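Local coordinates for protein sulfatase (Bacteroides fragilis CAG:558, PDB 6USS) that probably hydrolyses aryl sulfate esters as a calcium-dependent gut bacterial sulfatase, at residues I452-E456 with N457-E461; N473-A476 with A477-P480. The protein carries 1 engineered substitution. One frame throughout, in Å; residues are numbered along the deposited sequence.

Contact 1: residues I452-E456 with N457-E461; sequences IYYYE and NGKKE
Y454 and E461 meet across a β-hairpin that joins strands 449-454 and 460-464 of the four-stranded antiparallel sheet, well away from the calcium site. The Y454 hydroxyl donates to E461 OE1 (OH to OE1, 2.8 Å), coming from above the carboxylate, whose plane stands 83° from the ring. OE1 is also gripped by the hydroxyl of Y352, so two bonds fix this acid. I452 and E461 form a hydrogen-bonded pair, I452 N to E461 O and E461 N to I452 O each 2.9 Å. Y453 and K460 follow as a non-hydrogen-bonded pair. On their face of the sheet the Y453 ring lies close to the turn, CE1 3.5 Å from G458 CA, and meets K460 CG at its edge; its hydroxyl bonds to P512 O, while K460 NZ reaches P514 O. The packing slackens at the turn, where the side chains of E456, N457 and K459 are exposed. There backbone and side chain hold the turn together: G458, with a positive phi, donates from N to Y454 O at 2.7 Å. N457 closes an Asx turn within the loop: with chi1 at 63°, its amide folds back over the following backbone, and OD1 accepts from K459 N at 3.2 Å, the donor lying 61° out of the amide plane.

Contact 2: residues N473-A476 with A477-P480; sequences NNLA and AQHP
The carbonyl oxygen of L475 lies in the plane of the H479 imidazole, at the edge of the ring, 3.6 Å from ND1. The approach comes from a backbone that folds back on itself within four residues: A476 to H479 form a type I β turn, closed by H479 N donating to A476 O at 3.1 Å. The donor stands 63° out of the carbonyl plane. The H479 ring is carried back beside the start of the turn by its first torsion, which sets CG anti to the carbonyl carbon (chi1 -67°) and leaves ND1 4.1 Å from L475 CB. Q478 CB also packs against this carbonyl, 3.6 Å from L475 O, before the glutamine chain bends at chi2 and the amide leads away from L475. Apolar contact between L475 and Q478 is sparse, with CD2 of the leucine 4.2 Å from CB of the glutamine.

A second small turn precedes the first. N474 OD1 accepts from A476 N at 3.0 Å, an Asx turn in which the donor again lies above the amide plane. The same oxygen also takes the backbone N-H of L462, so one side-chain atom both shapes the loop and ties it to a strand. The two turns thus run in succession, the Asx turn leading into the β turn, and H479 occupies the N-cap position of helix 480-496, with P480 as the helix's first residue. On the sheet side, L475 makes a backbone hydrogen bond with L462 of strand 460-464, while the H479 side chain packs on L462 and its ring meets W449 of strand 449-454, the planes inclined at about 55°.

Contact 1 is partly buried and contact 2 lies at the surface, their centres about 14 Å apart on the same side of the chain's centre. Both involve strand 460-464: contact 1 pairs it with strand 449-454, whereas contact 2 is the last part of the loop that runs from it to helix 480-496, and bonds back to it at L462. The chemistry follows the setting, with paired strands, tyrosine rings and a buttressed carboxylate in the hairpin, but short backbone turns and few side-chain contacts in the loop. An Asx turn occurs in each. They touch directly at N474, whose OD1 lies 3.4 Å from E461 CA and whose ND2 makes a weak hydrogen bond to K460 O.

Contact 1: residues I452-E456 with N457-E461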
loop_
_atom_site.group_PDB
_atom_site.type_symbol
_atom_site.label_atom_id
_atom_site.label_comp_id
_atom_site.label_asym_id
_atom_site.label_seq_id
_atom_site.Cartn_x
_atom_site.Cartn_y
_atom_site.Cartn_z
ATOM N N ILE A 452 -13.678 -34.381 18.829
ATOM C CA ILE A 452 -14.152 -33.075 19.271
ATOM C C ILE A 452 -14.296 -33.113 20.784
ATOM O O ILE A 452 -14.927 -34.028 21.341
ATOM C CB ILE A 452 -15.484 -32.691 18.603
ATOM C CG1 ILE A 452 -15.359 -32.726 17.078
ATOM C CG2 ILE A 452 -15.935 -31.321 19.072
ATOM C CD1 ILE A 452 -16.695 -32.692 16.361
ATOM N N TYR A 453 -13.698 -32.129 21.448
ATOM C CA TYR A 453 -13.776 -31.985 22.893
ATOM C C TYR A 453 -14.518 -30.703 23.224
ATOM O O TYR A 453 -14.234 -29.652 22.640
ATOM C CB TYR A 453 -12.384 -31.949 23.501
ATOM C CG TYR A 453 -12.349 -31.499 24.945
ATOM C CD1 TYR A 453 -12.882 -32.298 25.966
ATOM C CD2 TYR A 453 -11.750 -30.285 25.297
ATOM C CE1 TYR A 453 -12.827 -31.889 27.299
ATOM C CE2 TYR A 453 -11.686 -29.871 26.635
ATOM C CZ TYR A 453 -12.224 -30.678 27.631
ATOM O OH TYR A 453 -12.169 -30.282 28.959
ATOM N N TYR A 454 -15.456 -30.786 24.161
ATOM C CA TYR A 454 -16.322 -29.664 24.496
ATOM C C TYR A 454 -15.889 -29.097 25.843
ATOM O O TYR A 454 -16.028 -29.763 26.878
ATOM C CB TYR A 454 -17.782 -30.096 24.520
ATOM C CG TYR A 454 -18.343 -30.491 23.165
ATOM C CD1 TYR A 454 -18.035 -31.727 22.597
ATOM C CD2 TYR A 454 -19.182 -29.630 22.451
ATOM C CE1 TYR A 454 -18.547 -32.103 21.370
ATOM C CE2 TYR A 454 -19.714 -30.007 21.216
ATOM C CZ TYR A 454 -19.395 -31.250 20.683
ATOM O OH TYR A 454 -19.906 -31.645 19.460
ATOM N N TYR A 455 -15.373 -27.861 25.818
ATOM C CA TYR A 455 -14.903 -27.206 27.032
ATOM C C TYR A 455 -16.001 -27.082 28.072
ATOM O O TYR A 455 -15.712 -27.096 29.271
ATOM C CB TYR A 455 -14.370 -25.812 26.710
ATOM C CG TYR A 455 -13.047 -25.771 26.002
ATOM C CD1 TYR A 455 -11.879 -26.040 26.679
ATOM C CD2 TYR A 455 -12.962 -25.441 24.660
ATOM C CE1 TYR A 455 -10.659 -25.986 26.054
ATOM C CE2 TYR A 455 -11.730 -25.385 24.016
ATOM C CZ TYR A 455 -10.587 -25.654 24.732
ATOM O OH TYR A 455 -9.355 -25.615 24.143
ATOM N N GLU A 456 -17.258 -26.933 27.640
ATOM C CA GLU A 456 -18.296 -26.534 28.584
ATOM C C GLU A 456 -18.621 -27.649 29.573
ATOM O O GLU A 456 -18.940 -27.365 30.735
ATOM C CB GLU A 456 -19.561 -26.069 27.845
ATOM C CG GLU A 456 -20.453 -25.135 28.687
ATOM C CD GLU A 456 -21.777 -24.748 28.013
ATOM O OE1 GLU A 456 -21.825 -24.681 26.758
ATOM O OE2 GLU A 456 -22.767 -24.486 28.750
ATOM N N ASN A 457 -18.527 -28.917 29.153
ATOM C CA ASN A 457 -18.801 -30.003 30.084
ATOM C C ASN A 457 -17.872 -31.198 29.912
ATOM O O ASN A 457 -18.173 -32.262 30.458
ATOM C CB ASN A 457 -20.249 -30.469 29.942
ATOM C CG ASN A 457 -20.541 -31.041 28.562
ATOM O OD1 ASN A 457 -19.712 -30.937 27.650
ATOM N ND2 ASN A 457 -21.717 -31.653 28.404
ATOM N N GLY A 458 -16.771 -31.068 29.165
ATOM C CA GLY A 458 -15.830 -32.163 28.985
ATOM C C GLY A 458 -16.303 -33.295 28.095
ATOM O O GLY A 458 -15.640 -34.337 28.030
ATOM N N LYS A 459 -17.442 -33.135 27.427
ATOM C CA LYS A 459 -17.943 -34.167 26.533
ATOM C C LYS A 459 -16.961 -34.383 25.386
ATOM O O LYS A 459 -16.372 -33.429 24.868
ATOM C CB LYS A 459 -19.325 -33.748 26.007
ATOM C CG LYS A 459 -19.926 -34.631 24.934
ATOM C CD LYS A 459 -20.664 -35.833 25.545
ATOM C CE LYS A 459 -21.204 -36.783 24.459
ATOM N NZ LYS A 459 -21.279 -38.197 24.951
ATOM N N LYS A 460 -16.769 -35.644 24.995
ATOM C CA LYS A 460 -15.938 -35.981 23.848
ATOM C C LYS A 460 -16.752 -36.766 22.823
ATOM O O LYS A 460 -17.590 -37.596 23.187
ATOM C CB LYS A 460 -14.698 -36.776 24.281
ATOM C CG LYS A 460 -13.727 -35.987 25.184
ATOM C CD LYS A 460 -12.458 -36.799 25.493
ATOM C CE LYS A 460 -11.442 -36.000 26.300
ATOM N NZ LYS A 460 -10.664 -36.851 27.249
ATOM N N GLU A 461 -16.529 -36.470 21.538
ATOM C CA GLU A 461 -17.170 -37.166 20.425
ATOM C C GLU A 461 -16.097 -37.650 19.458
ATOM O O GLU A 461 -15.169 -36.904 19.118
ATOM C CB GLU A 461 -18.171 -36.268 19.684
ATOM C CG GLU A 461 -19.391 -35.915 20.501
ATOM C CD GLU A 461 -20.399 -35.066 19.743
ATOM O OE1 GLU A 461 -19.997 -34.335 18.810
ATOM O OE2 GLU A 461 -21.603 -35.122 20.091
#

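Contact 2: residues N473-A476 with A477-P480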
loop_
_atom_site.group_PDB
_atom_site.type_symbol
_atom_site.label_atom_id
_atom_site.label_comp_id
_atom_site.label_asym_id
_atom_site.label_seq_id
_atom_site.Cartn_x
_atom_site.Cartn_y
_atom_site.Cartn_z
ATOM N N ASN A 473 -22.802 -40.847 14.414
ATOM C CA ASN A 473 -22.490 -41.961 15.312
ATOM C C ASN A 473 -21.210 -41.724 16.122
ATOM O O ASN A 473 -20.098 -42.040 15.675
ATOM C CB ASN A 473 -22.392 -43.264 14.531
ATOM C CG ASN A 473 -22.398 -44.471 15.450
ATOM O OD1 ASN A 473 -22.739 -44.368 16.643
ATOM N ND2 ASN A 473 -22.035 -45.628 14.904
ATOM N N ASN A 474 -21.371 -41.199 17.336
ATOM C CA ASN A 474 -20.255 -41.030 18.258
ATOM C C ASN A 474 -19.732 -42.398 18.684
ATOM O O ASN A 474 -20.464 -43.193 19.283
ATOM C CB ASN A 474 -20.729 -40.218 19.461
ATOM C CG ASN A 474 -19.651 -39.991 20.493
ATOM O OD1 ASN A 474 -18.475 -40.293 20.270
ATOM N ND2 ASN A 474 -20.045 -39.429 21.630
ATOM N N LEU A 475 -18.467 -42.677 18.372
ATOM C CA LEU A 475 -17.844 -43.966 18.650
ATOM C C LEU A 475 -16.823 -43.889 19.780
ATOM O O LEU A 475 -15.936 -44.745 19.866
ATOM C CB LEU A 475 -17.178 -44.514 17.387
ATOM C CG LEU A 475 -18.066 -44.920 16.215
ATOM C CD1 LEU A 475 -17.236 -44.995 14.961
ATOM C CD2 LEU A 475 -18.716 -46.253 16.495
ATOM N N ALA A 476 -16.921 -42.874 20.642
ATOM C CA ALA A 476 -15.992 -42.748 21.763
ATOM C C ALA A 476 -16.019 -43.991 22.652
ATOM O O ALA A 476 -14.970 -44.554 22.988
ATOM C CB ALA A 476 -16.321 -41.488 22.576
ATOM N N ALA A 477 -17.216 -44.440 23.038
ATOM C CA ALA A 477 -17.332 -45.605 23.907
ATOM C C ALA A 477 -16.711 -46.842 23.265
ATOM O O ALA A 477 -16.106 -47.675 23.951
ATOM C CB ALA A 477 -18.801 -45.849 24.246
ATOM N N GLN A 478 -16.845 -46.968 21.947
ATOM C CA GLN A 478 -16.335 -48.127 21.222
ATOM C C GLN A 478 -14.812 -48.135 21.084
ATOM O O GLN A 478 -14.241 -49.187 20.776
ATOM C CB GLN A 478 -16.968 -48.172 19.825
ATOM C CG GLN A 478 -18.212 -49.035 19.723
ATOM C CD GLN A 478 -17.880 -50.471 19.351
ATOM O OE1 GLN A 478 -16.836 -50.747 18.746
ATOM N NE2 GLN A 478 -18.767 -51.396 19.707
ATOM N N HIS A 479 -14.144 -46.991 21.270
ATOM C CA HIS A 479 -12.705 -46.880 21.015
ATOM C C HIS A 479 -12.044 -46.008 22.074
ATOM O O HIS A 479 -11.489 -44.946 21.779
ATOM C CB HIS A 479 -12.450 -46.330 19.619
ATOM C CG HIS A 479 -12.866 -47.265 18.534
ATOM N ND1 HIS A 479 -14.093 -47.181 17.911
ATOM C CD2 HIS A 479 -12.226 -48.315 17.970
ATOM C CE1 HIS A 479 -14.187 -48.132 17.000
ATOM N NE2 HIS A 479 -13.068 -48.835 17.017
ATOM N N PRO A 480 -12.063 -46.452 23.328
ATOM C CA PRO A 480 -11.432 -45.642 24.383
ATOM C C PRO A 480 -9.947 -45.446 24.148
ATOM O O PRO A 480 -9.401 -44.387 24.480
ATOM C CB PRO A 480 -11.720 -46.453 25.654
ATOM C CG PRO A 480 -11.876 -47.891 25.159
ATOM C CD PRO A 480 -12.472 -47.795 23.791
#